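Periplasmic binding protein (Mycobacterium smegmatis, PDB 4MDY) probably captures an iron-containing solute outside the cytoplasmic membrane and hands it to an ABC transporter for uptake. Local coordinates at residues A213-D218 with S222-A227; P51-D56 with A93-D98; Q137-G142 with E153-V158; T264-G269 with Y279-D284; D199-T202 with T207-Q210. All blocks are in the same frame, centred on the assembly; numbering follows the deposited sequence.

Contact 1 of 5, residues A213-D218 with S222-A227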
# COMPACT_ATOMS: atom_id res chain seq x y z
N ALA A 213 8.60 -6.55 -13.99
CA ALA A 213 7.36 -5.85 -13.68
C ALA A 213 6.26 -6.18 -14.69
O ALA A 213 5.07 -6.11 -14.38
CB ALA A 213 7.60 -4.35 -13.64
N LEU A 214 6.68 -6.52 -15.90
CA LEU A 214 5.79 -6.91 -16.97
C LEU A 214 6.38 -8.12 -17.68
O LEU A 214 7.52 -8.10 -18.14
CB LEU A 214 5.61 -5.76 -17.95
CG LEU A 214 4.61 -5.96 -19.10
CD1 LEU A 214 3.19 -6.01 -18.58
CD2 LEU A 214 4.77 -4.84 -20.11
N ILE A 215 5.59 -9.18 -17.74
CA ILE A 215 5.95 -10.40 -18.42
C ILE A 215 5.27 -10.40 -19.79
O ILE A 215 4.05 -10.48 -19.87
CB ILE A 215 5.50 -11.62 -17.61
CG1 ILE A 215 6.11 -11.57 -16.20
CG2 ILE A 215 5.87 -12.92 -18.31
CD1 ILE A 215 5.35 -12.39 -15.18
N PRO A 216 6.06 -10.29 -20.87
CA PRO A 216 5.44 -10.25 -22.19
C PRO A 216 4.66 -11.54 -22.49
O PRO A 216 4.96 -12.59 -21.94
CB PRO A 216 6.62 -10.08 -23.15
CG PRO A 216 7.83 -10.49 -22.38
CD PRO A 216 7.54 -10.20 -20.94
N ARG A 217 3.66 -11.43 -23.36
CA ARG A 217 2.75 -12.54 -23.63
C ARG A 217 3.47 -13.84 -24.00
O ARG A 217 3.07 -14.92 -23.58
CB ARG A 217 1.77 -12.16 -24.73
CG ARG A 217 0.56 -13.07 -24.80
CD ARG A 217 -0.57 -12.46 -25.61
NE ARG A 217 -1.68 -13.41 -25.71
CZ ARG A 217 -2.53 -13.68 -24.72
NH1 ARG A 217 -2.42 -13.08 -23.54
NH2 ARG A 217 -3.49 -14.58 -24.92
N ASP A 218 4.53 -13.74 -24.80
CA ASP A 218 5.26 -14.92 -25.23
C ASP A 218 6.09 -15.60 -24.11
O ASP A 218 6.58 -16.71 -24.30
CB ASP A 218 6.13 -14.61 -26.46
CG ASP A 218 7.26 -13.65 -26.16
OD1 ASP A 218 7.07 -12.73 -25.35
OD2 ASP A 218 8.34 -13.83 -26.75
N SER A 222 6.63 -19.64 -19.54
CA SER A 222 8.03 -19.77 -19.13
C SER A 222 8.26 -19.25 -17.69
O SER A 222 8.97 -19.88 -16.91
CB SER A 222 8.92 -19.02 -20.13
OG SER A 222 10.23 -18.86 -19.66
N VAL A 223 7.64 -18.13 -17.34
CA VAL A 223 7.85 -17.52 -16.03
C VAL A 223 6.90 -18.04 -14.95
O VAL A 223 7.33 -18.38 -13.84
CB VAL A 223 7.73 -15.99 -16.10
CG1 VAL A 223 7.95 -15.37 -14.73
CG2 VAL A 223 8.73 -15.44 -17.11
N LEU A 224 5.60 -18.09 -15.28
CA LEU A 224 4.56 -18.41 -14.30
C LEU A 224 4.55 -19.89 -13.91
O LEU A 224 4.18 -20.22 -12.78
CB LEU A 224 3.17 -17.97 -14.78
CG LEU A 224 2.78 -16.52 -14.46
CD1 LEU A 224 3.78 -15.53 -15.03
CD2 LEU A 224 1.37 -16.19 -14.96
N ASP A 225 4.95 -20.78 -14.81
CA ASP A 225 4.99 -22.20 -14.47
C ASP A 225 6.14 -22.52 -13.51
O ASP A 225 6.24 -23.65 -13.03
CB ASP A 225 5.03 -23.09 -15.72
CG ASP A 225 3.70 -23.13 -16.46
OD1 ASP A 225 2.64 -22.90 -15.84
OD2 ASP A 225 3.71 -23.42 -17.68
N GLY A 226 6.99 -21.54 -13.22
CA GLY A 226 8.03 -21.68 -12.20
C GLY A 226 7.55 -21.52 -10.76
O GLY A 226 8.32 -21.76 -9.83
N ALA A 227 6.29 -21.11 -10.58
CA ALA A 227 5.75 -20.81 -9.24
C ALA A 227 4.83 -21.91 -8.74
O ALA A 227 4.18 -22.61 -9.53
CB ALA A 227 5.02 -19.48 -9.25
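Ile215 and Val223 bring the two backbones closest, their CA atoms lying 7.7 Å apart where a short strand passes helical residues 222-224. Residues 214-215 form the strand, which pairs antiparallel with strand 189-190; the helical residues lead into a type I turn from Leu224 to Ala227, closed by a 3.2 Å bond from Ala227 N to Leu224 O. No hydrogen bond links the two segments, so aliphatic side chains carry the contact. Ile215 and Val223 reach toward each other tip to tip, and both branches of each take part: Ile215 CD1 lies 4.0 Å from Val223 CG1, while Ile215 CG2 lies 4.0 Å from Val223 CG2. The pairing follows from the torsions, because chi1 of -57° puts CG1 of Ile215 beside its own backbone N and leaves CG2 on the carbonyl side, offering two methyl ends to the fork of the valine. This is the C-terminal alpha/beta lobe of a solute-binding protein, and helix 220-224 here precedes strand 229-233 of the central parallel sheet. Leu224 reaches in from a different angle, its chain crossing that of Ile215 obliquely. Its CD1 comes within 3.5 Å of Ile215 CD1, so the end methyl of the isoleucine is in touch with two neighbouring helix residues at once. Beyond this pair, Leu224 also packs on Leu180, Leu230 and Trp232 of the parallel sheet, and Val223 rests on Val211. Asp225 OD1 accepts a hydrogen bond from Ala253 N.

Contact 2 of 5, residues P51-D56 with A93-D98; sequences PIAVTD and AALKPD
Strand 53-55 of the N-terminal lobe is met here by the chain leaving helix 89-94, and Ile52, Ala53 and Leu95 make the join. The strand runs parallel to strand 79-81, and backbone bonds also tie Ile52 to Val33 and Ala53 to Ser35. Leu95 serves both neighbours with different atoms: its CD1 rests 3.8 Å from Ala53 CB, whereas its CB is 4.0 Å from Ile52 CD1. The Ile52 and Leu95 side chains slide past each other in opposite directions, so the tip of Ile52 lies by the base of Leu95, while the tip of Leu95 runs on to Ala53. CG1 of Ile52 stands between its backbone N and carbonyl carbon (chi1 61°), the crowded position, and from there CD1 extends to within 3.4 Å of Leu95 O. That oxygen also accepts a hydrogen bond from Arg32 NH2, and Arg32 NE donates to Lys96 O. Lys96 N bonds to Ala93 O at 3.0 Å, and Lys96 then takes a positive phi of 53°, turning the chain toward Pro97 and strand 99-102. Leu95 additionally touches Ala79, spanning two adjacent strands. A leucine laid over a parallel sheet from the end of a helix, with an arginine binding two carbonyls of the chain there, suits the strand-helix-strand alternation of an alpha/beta binding-protein lobe.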
# COMPACT_ATOMS: atom_id res chain seq x y z
N PRO A 51 -7.61 13.06 9.25
CA PRO A 51 -7.33 14.16 8.32
C PRO A 51 -8.58 14.95 7.95
O PRO A 51 -9.69 14.40 7.98
CB PRO A 51 -6.77 13.47 7.07
CG PRO A 51 -6.94 12.01 7.26
CD PRO A 51 -7.48 11.73 8.63
N ILE A 52 -8.39 16.22 7.61
CA ILE A 52 -9.48 17.06 7.09
C ILE A 52 -9.65 16.89 5.58
O ILE A 52 -10.63 17.35 5.01
CB ILE A 52 -9.27 18.54 7.42
CG1 ILE A 52 -7.97 19.08 6.80
CG2 ILE A 52 -9.30 18.75 8.92
CD1 ILE A 52 -7.98 20.57 6.58
N ALA A 53 -8.68 16.23 4.95
CA ALA A 53 -8.76 15.86 3.55
C ALA A 53 -8.00 14.57 3.30
O ALA A 53 -6.92 14.35 3.86
CB ALA A 53 -8.22 16.95 2.66
N VAL A 54 -8.58 13.72 2.46
CA VAL A 54 -7.97 12.48 2.02
C VAL A 54 -7.89 12.52 0.49
O VAL A 54 -8.78 13.08 -0.17
CB VAL A 54 -8.80 11.25 2.47
CG1 VAL A 54 -8.24 9.96 1.90
CG2 VAL A 54 -8.86 11.19 3.99
N THR A 55 -6.82 11.95 -0.05
CA THR A 55 -6.67 11.87 -1.50
C THR A 55 -7.05 10.47 -1.97
O THR A 55 -6.51 9.46 -1.50
CB THR A 55 -5.24 12.24 -1.92
OG1 THR A 55 -4.93 13.56 -1.45
CG2 THR A 55 -5.08 12.22 -3.41
N ASP A 56 -8.01 10.42 -2.90
CA ASP A 56 -8.52 9.16 -3.42
C ASP A 56 -7.49 8.53 -4.34
O ASP A 56 -6.72 9.23 -5.01
CB ASP A 56 -9.84 9.40 -4.18
CG ASP A 56 -10.69 8.14 -4.30
OD1 ASP A 56 -10.41 7.13 -3.64
OD2 ASP A 56 -11.65 8.17 -5.08
N ALA A 93 -4.50 24.78 -0.15
CA ALA A 93 -4.44 26.11 0.48
C ALA A 93 -5.79 26.55 1.05
O ALA A 93 -5.87 27.06 2.17
CB ALA A 93 -3.91 27.13 -0.51
N ALA A 94 -6.86 26.31 0.29
CA ALA A 94 -8.21 26.68 0.73
C ALA A 94 -8.68 25.89 1.96
O ALA A 94 -9.55 26.34 2.69
CB ALA A 94 -9.20 26.52 -0.41
N LEU A 95 -8.11 24.71 2.18
CA LEU A 95 -8.41 23.90 3.36
C LEU A 95 -7.68 24.37 4.63
O LEU A 95 -7.97 23.88 5.73
CB LEU A 95 -8.14 22.42 3.08
CG LEU A 95 -9.07 21.78 2.04
CD1 LEU A 95 -8.48 20.51 1.47
CD2 LEU A 95 -10.45 21.52 2.63
N LYS A 96 -6.74 25.31 4.50
CA LYS A 96 -6.09 25.93 5.66
C LYS A 96 -5.50 24.89 6.62
O LYS A 96 -5.75 24.94 7.82
CB LYS A 96 -7.08 26.83 6.42
CG LYS A 96 -7.66 27.96 5.59
CD LYS A 96 -6.61 29.03 5.34
CE LYS A 96 -7.20 30.20 4.58
NZ LYS A 96 -6.15 31.18 4.18
N PRO A 97 -4.71 23.96 6.10
CA PRO A 97 -4.16 22.93 6.98
C PRO A 97 -3.04 23.50 7.84
O PRO A 97 -2.55 24.59 7.55
CB PRO A 97 -3.60 21.91 5.99
CG PRO A 97 -3.20 22.72 4.80
CD PRO A 97 -4.15 23.88 4.74
N ASP A 98 -2.67 22.79 8.90
CA ASP A 98 -1.43 23.10 9.61
C ASP A 98 -0.37 22.00 9.42
O ASP A 98 0.74 22.12 9.91
CB ASP A 98 -1.69 23.42 11.09
CG ASP A 98 -2.27 22.25 11.88
OD1 ASP A 98 -2.53 21.17 11.30
OD2 ASP A 98 -2.47 22.42 13.11

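Contact 3 of 5, residues Q137-G142 with E153-V158; sequences QATIIG and ELIKSV
Helix-to-helix packing of a modest kind joins Ala138 and Thr139 to Ile155, where helix 134-144 lies against the long helix 148-168. Only a short connection separates the two helices in the chain. Helix 148-168 probably corresponds to the long helix that runs between the two lobes in iron and vitamin B12 binding proteins of this family, and the contact sits toward its start, on the side of the N-terminal lobe. The closest CA atoms, those of Ala138 and Ile155, are 7.9 Å apart, and the buried surface totals 88 Å². A single methyl does the touching: Ile155 CD1 comes 4.1 Å from Ala138 CB and 3.6 Å from Thr139 OG1. Chi1 of -67° sets CG1 beside the backbone N of Ile155, and a nearly straight chi2 of 167° then carries CD1 toward the facing helix. Thr139 meets this extended chain at about a right angle, presenting its hydroxyl oxygen rather than its methyl. The hydroxyl is already engaged, being hydrogen-bonded to Lys135 O one turn earlier in its own helix, a bond allowed by a chi1 of -59° that lays OG1 beside the backbone N. Ile155 also packs on Trp134 and Lys135, while Ala138 and Ile141 also meet Asp43 of helix 40-46. With no hydrogen bond between the segments, what passes between them is van der Waals contact, and a hydroxyl tied back to its own helix can border an aliphatic methyl without asking for a polar partner from the facing helix.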
# COMPACT_ATOMS: atom_id res chain seq x y z
N GLN A 137 7.56 5.60 5.30
CA GLN A 137 6.41 6.49 5.30
C GLN A 137 5.72 6.55 6.67
O GLN A 137 5.38 7.63 7.16
CB GLN A 137 5.43 6.07 4.21
CG GLN A 137 4.09 6.77 4.29
CD GLN A 137 3.25 6.50 3.06
OE1 GLN A 137 3.71 6.68 1.93
NE2 GLN A 137 2.01 6.06 3.27
N ALA A 138 5.49 5.39 7.28
CA ALA A 138 4.83 5.34 8.58
C ALA A 138 5.68 6.06 9.62
O ALA A 138 5.17 6.85 10.40
CB ALA A 138 4.60 3.90 9.01
N THR A 139 6.98 5.79 9.63
CA THR A 139 7.86 6.38 10.62
C THR A 139 7.89 7.92 10.57
O THR A 139 7.75 8.56 11.61
CB THR A 139 9.29 5.82 10.51
OG1 THR A 139 9.24 4.40 10.70
CG2 THR A 139 10.19 6.43 11.57
N ILE A 140 8.06 8.51 9.40
CA ILE A 140 8.12 9.97 9.32
C ILE A 140 6.78 10.60 9.69
O ILE A 140 6.75 11.63 10.34
CB ILE A 140 8.63 10.47 7.96
CG1 ILE A 140 9.06 11.94 8.06
CG2 ILE A 140 7.58 10.30 6.87
CD1 ILE A 140 9.77 12.46 6.83
N ILE A 141 5.67 9.96 9.30
CA ILE A 141 4.33 10.49 9.63
C ILE A 141 4.07 10.44 11.14
O ILE A 141 3.56 11.40 11.73
CB ILE A 141 3.21 9.75 8.86
CG1 ILE A 141 3.33 10.05 7.37
CG2 ILE A 141 1.83 10.16 9.38
CD1 ILE A 141 2.47 9.17 6.49
N GLY A 142 4.43 9.31 11.76
CA GLY A 142 4.37 9.16 13.21
C GLY A 142 5.15 10.24 13.94
O GLY A 142 4.68 10.79 14.93
N GLU A 153 5.23 0.81 17.59
CA GLU A 153 4.43 -0.34 18.02
C GLU A 153 3.61 -0.95 16.88
O GLU A 153 3.57 -2.17 16.73
CB GLU A 153 3.50 0.06 19.17
CG GLU A 153 2.59 -1.06 19.64
CD GLU A 153 3.37 -2.24 20.18
OE1 GLU A 153 4.51 -2.05 20.68
OE2 GLU A 153 2.84 -3.37 20.10
N LEU A 154 2.96 -0.10 16.08
CA LEU A 154 2.14 -0.56 14.95
C LEU A 154 2.98 -1.31 13.90
O LEU A 154 2.56 -2.34 13.39
CB LEU A 154 1.40 0.61 14.30
CG LEU A 154 0.16 1.13 15.02
CD1 LEU A 154 -0.06 2.60 14.73
CD2 LEU A 154 -1.08 0.31 14.64
N ILE A 155 4.16 -0.78 13.60
CA ILE A 155 5.08 -1.46 12.68
C ILE A 155 5.49 -2.83 13.24
O ILE A 155 5.47 -3.84 12.52
CB ILE A 155 6.32 -0.58 12.39
CG1 ILE A 155 5.91 0.68 11.60
CG2 ILE A 155 7.37 -1.37 11.60
CD1 ILE A 155 6.97 1.76 11.52
N LYS A 156 5.86 -2.87 14.52
CA LYS A 156 6.16 -4.12 15.22
C LYS A 156 5.02 -5.12 15.13
O LYS A 156 5.23 -6.31 14.89
CB LYS A 156 6.42 -3.87 16.71
CG LYS A 156 7.82 -3.40 17.05
CD LYS A 156 7.93 -3.05 18.53
CE LYS A 156 9.25 -2.37 18.84
NZ LYS A 156 9.40 -2.05 20.29
N SER A 157 3.80 -4.63 15.35
CA SER A 157 2.59 -5.45 15.35
C SER A 157 2.37 -6.14 14.00
O SER A 157 2.02 -7.32 13.96
CB SER A 157 1.38 -4.59 15.71
OG SER A 157 0.22 -5.39 15.82
N VAL A 158 2.56 -5.40 12.92
CA VAL A 158 2.44 -5.95 11.56
C VAL A 158 3.49 -7.03 11.31
O VAL A 158 3.15 -8.11 10.84
CB VAL A 158 2.57 -4.85 10.50
CG1 VAL A 158 2.76 -5.44 9.10
CG2 VAL A 158 1.34 -3.95 10.53

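Contact 4 of 5, residues T264-G269 with Y279-D284; sequences TKELAG and YPVVAD
Leu267 meets Val282 with a side chain that can be traced atom by atom from the helix beginning at residue 265. CB and CG lead outward without touching segment 279-284, CG being anti to the backbone N (chi1 180°), and within the two segments the approach begins only at CD1. Leu267 CD1 lies 3.9 Å from Val282 CA and 4.1 Å from Val282 CG2, so one methyl sits against both the backbone and a branch of the valine. Val281 O is 4.5 Å from Leu267 CD1, at the fringe of its surroundings. The leucine and valine chains cross at about a right angle. Nearby, Glu266 OE2 approaches Val281 CG1 at 4.3 Å, a loose touch, while Glu266 OE1 is hydrogen-bonded to Gln285 NE2 one turn further along the second helix. Thr264 is the N-cap of the first helix, its OG1 accepting from Leu267 N at 3.2 Å. The axes of segments 265-269 and 279-284 approach to 9.3 Å at 126° between their directions, steeply inclined, between perpendicular and antiparallel. Lys265 donates to Gly59 O, and Trp68 of helix 67-73 touches both Glu266 and Val281, so this pair is met by the opposite lobe. Two successive helices following the last sheet strand, 260-262, and facing the other lobe are consistent with the interlobe region of a two-lobed binding protein.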
# COMPACT_ATOMS: atom_id res chain seq x y z
N THR A 264 -10.19 -11.15 -3.34
CA THR A 264 -11.34 -10.27 -3.24
C THR A 264 -10.87 -8.83 -3.44
O THR A 264 -9.68 -8.53 -3.31
CB THR A 264 -12.02 -10.36 -1.87
OG1 THR A 264 -11.09 -10.00 -0.84
CG2 THR A 264 -12.56 -11.77 -1.61
N LYS A 265 -11.81 -7.94 -3.73
CA LYS A 265 -11.48 -6.53 -3.83
C LYS A 265 -10.78 -6.01 -2.56
O LYS A 265 -9.81 -5.25 -2.65
CB LYS A 265 -12.73 -5.69 -4.08
CG LYS A 265 -12.43 -4.23 -4.33
CD LYS A 265 -13.67 -3.38 -4.23
CE LYS A 265 -13.45 -1.99 -4.79
NZ LYS A 265 -14.68 -1.19 -4.60
N GLU A 266 -11.28 -6.41 -1.39
CA GLU A 266 -10.73 -5.89 -0.14
C GLU A 266 -9.30 -6.38 0.07
O GLU A 266 -8.44 -5.61 0.50
CB GLU A 266 -11.59 -6.25 1.08
CG GLU A 266 -11.41 -5.23 2.20
CD GLU A 266 -11.80 -5.73 3.58
OE1 GLU A 266 -12.30 -6.87 3.70
OE2 GLU A 266 -11.62 -4.96 4.54
N LEU A 267 -9.03 -7.63 -0.27
CA LEU A 267 -7.69 -8.16 -0.10
C LEU A 267 -6.74 -7.52 -1.12
O LEU A 267 -5.61 -7.18 -0.78
CB LEU A 267 -7.68 -9.69 -0.18
CG LEU A 267 -6.31 -10.35 -0.04
CD1 LEU A 267 -5.56 -9.85 1.20
CD2 LEU A 267 -6.47 -11.86 0.03
N ALA A 268 -7.21 -7.33 -2.36
CA ALA A 268 -6.42 -6.63 -3.36
C ALA A 268 -6.10 -5.23 -2.88
O ALA A 268 -4.97 -4.77 -2.97
CB ALA A 268 -7.15 -6.57 -4.70
N GLY A 269 -7.11 -4.55 -2.35
CA GLY A 269 -6.92 -3.20 -1.82
C GLY A 269 -5.95 -3.19 -0.65
O GLY A 269 -5.08 -2.33 -0.57
N TYR A 279 -2.33 -4.07 6.32
CA TYR A 279 -1.57 -5.31 6.40
C TYR A 279 -2.15 -6.38 7.35
O TYR A 279 -2.06 -7.56 7.04
CB TYR A 279 -0.09 -5.05 6.73
CG TYR A 279 0.83 -4.91 5.52
CD1 TYR A 279 0.68 -5.73 4.39
CD2 TYR A 279 1.87 -3.99 5.53
CE1 TYR A 279 1.53 -5.59 3.30
CE2 TYR A 279 2.72 -3.86 4.45
CZ TYR A 279 2.55 -4.66 3.34
OH TYR A 279 3.41 -4.53 2.28
N PRO A 280 -2.74 -5.97 8.50
CA PRO A 280 -3.50 -6.93 9.31
C PRO A 280 -4.60 -7.65 8.54
O PRO A 280 -4.84 -8.83 8.78
CB PRO A 280 -4.07 -6.06 10.44
CG PRO A 280 -3.02 -5.01 10.62
CD PRO A 280 -2.54 -4.70 9.22
N VAL A 281 -5.26 -6.96 7.61
CA VAL A 281 -6.27 -7.60 6.75
C VAL A 281 -5.63 -8.66 5.84
O VAL A 281 -6.21 -9.73 5.63
CB VAL A 281 -7.02 -6.56 5.89
CG1 VAL A 281 -7.94 -7.24 4.87
CG2 VAL A 281 -7.82 -5.61 6.78
N VAL A 282 -4.44 -8.37 5.33
CA VAL A 282 -3.68 -9.32 4.52
C VAL A 282 -3.31 -10.54 5.37
O VAL A 282 -3.46 -11.68 4.92
CB VAL A 282 -2.42 -8.68 3.90
CG1 VAL A 282 -1.62 -9.70 3.10
CG2 VAL A 282 -2.79 -7.48 3.02
N ALA A 283 -2.84 -10.31 6.59
CA ALA A 283 -2.46 -11.41 7.48
C ALA A 283 -3.67 -12.27 7.88
O ALA A 283 -3.52 -13.46 8.14
CB ALA A 283 -1.74 -10.88 8.72
N ASP A 284 -4.86 -11.67 7.91
CA ASP A 284 -6.08 -12.43 8.19
C ASP A 284 -6.52 -13.26 6.99
O ASP A 284 -6.77 -14.46 7.12
CB ASP A 284 -7.24 -11.51 8.58
CG ASP A 284 -7.22 -11.13 10.05
OD1 ASP A 284 -6.55 -11.82 10.84
OD2 ASP A 284 -7.89 -10.15 10.41

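Contact 5 of 5, residues D199-T202 with T207-Q210; sequences DFLT and TVLQ
Apolar packing between Leu201 and Val208 forms the first part of this contact, which joins helix 199-203 to strand 207-208 across a connection of a few residues. Val208 supplies one methyl, CG2, lying 3.8 Å from Leu201 CB. With chi1 of 175° CG1 is the branch anti to the valine's backbone N, and this leaves CG2 on the N side, facing the helix. The leucine touches the strand by the base of its side chain, and its further atoms are engaged differently: CG sits 3.6 Å above one face of the neighbouring Phe200 ring, toward the rim, and the side chain also packs on Leu286 of helix 279-294. The second kind of approach sets a hydroxyl against hydrocarbon. Thr202 OG1 comes 3.4 Å from the same Val208 CG2 and 4.1 Å from Val208 CB, the two chains crossing at about a right angle. A chi1 of -63° holds that oxygen beside the backbone N of Thr202. Thus one methyl is shared by two consecutive helix residues whose CB atoms point in different directions. Hydrogen bonding belongs to the strand's other neighbour: Thr207 pairs through its backbone with Lys175 and Ala177, which joins 207-208 to strand 176-181 at one margin of the parallel sheet. Since no hydrogen bond passes between helix and strand, the valine methyl relates them by contact alone, apolar toward the buried leucine and bordered by a hydroxyl on the exposed threonine.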
# COMPACT_ATOMS: atom_id res chain seq x y z
N ASP A 199 8.03 -8.13 0.83
CA ASP A 199 8.57 -8.54 2.13
C ASP A 199 7.56 -9.33 2.95
O ASP A 199 7.93 -10.32 3.60
CB ASP A 199 9.05 -7.33 2.95
CG ASP A 199 10.40 -6.80 2.50
OD1 ASP A 199 11.13 -7.51 1.78
OD2 ASP A 199 10.73 -5.66 2.89
N PHE A 200 6.30 -8.92 2.92
CA PHE A 200 5.28 -9.62 3.70
C PHE A 200 5.17 -11.09 3.31
O PHE A 200 4.91 -11.92 4.17
CB PHE A 200 3.92 -8.91 3.62
CG PHE A 200 3.17 -9.14 2.35
CD1 PHE A 200 3.41 -8.37 1.22
CD2 PHE A 200 2.17 -10.11 2.29
CE1 PHE A 200 2.69 -8.58 0.05
CE2 PHE A 200 1.44 -10.31 1.13
CZ PHE A 200 1.70 -9.55 0.01
N LEU A 201 5.39 -11.41 2.04
CA LEU A 201 5.34 -12.79 1.57
C LEU A 201 6.53 -13.58 2.10
O LEU A 201 6.38 -14.71 2.57
CB LEU A 201 5.30 -12.86 0.05
CG LEU A 201 4.05 -12.26 -0.61
CD1 LEU A 201 4.27 -12.14 -2.11
CD2 LEU A 201 2.82 -13.10 -0.31
N THR A 202 7.71 -12.96 2.01
CA THR A 202 8.94 -13.55 2.52
C THR A 202 8.84 -13.81 4.03
O THR A 202 9.27 -14.86 4.52
CB THR A 202 10.15 -12.64 2.19
OG1 THR A 202 10.30 -12.56 0.76
CG2 THR A 202 11.45 -13.19 2.78
N THR A 207 8.87 -18.18 -0.77
CA THR A 207 9.95 -17.76 -1.65
C THR A 207 9.35 -16.87 -2.73
O THR A 207 8.40 -17.23 -3.42
CB THR A 207 10.68 -18.97 -2.26
OG1 THR A 207 11.42 -19.65 -1.23
CG2 THR A 207 11.64 -18.54 -3.35
N VAL A 208 9.92 -15.67 -2.84
CA VAL A 208 9.47 -14.68 -3.80
C VAL A 208 10.40 -14.75 -5.01
O VAL A 208 11.56 -14.35 -4.93
CB VAL A 208 9.48 -13.27 -3.17
CG1 VAL A 208 9.12 -12.21 -4.19
CG2 VAL A 208 8.50 -13.21 -2.00
N LEU A 209 9.88 -15.28 -6.11
CA LEU A 209 10.63 -15.42 -7.35
C LEU A 209 11.02 -14.08 -7.97
O LEU A 209 10.22 -13.16 -8.00
CB LEU A 209 9.79 -16.18 -8.39
CG LEU A 209 9.56 -17.66 -8.18
CD1 LEU A 209 8.65 -18.18 -9.30
CD2 LEU A 209 10.88 -18.41 -8.15
N GLN A 210 12.24 -14.00 -8.49
CA GLN A 210 12.63 -12.89 -9.36
C GLN A 210 11.71 -12.87 -10.58
O GLN A 210 11.48 -13.89 -11.21
CB GLN A 210 14.10 -13.02 -9.81
CG GLN A 210 15.06 -12.12 -9.04
CD GLN A 210 14.77 -10.64 -9.26
OE1 GLN A 210 14.31 -10.23 -10.33
NE2 GLN A 210 15.02 -9.84 -8.23

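Every one of the five contacts lacks a hydrogen bond between its segments, yet their settings differ. Contact 1 is buried; contacts 2 to 5 are partly buried, and contact 5 includes the exposed Thr202. Contact 2 belongs to the N-terminal lobe, its centre 42 Å from that of contact 1, on the other side of the chain's centre. Contacts 1 and 5 share the C-terminal lobe and touch through Leu209, which packs on Gly226 and Ala227. Contacts 3 and 4 join helices only; Val158 of contact 3 packs on Tyr279 of contact 4, whose Val282 meets Phe200 of contact 5. Threonine oxygens border methyls in contacts 3 and 5, while contacts 1 and 2 use mainly branched aliphatic side chains beside strands.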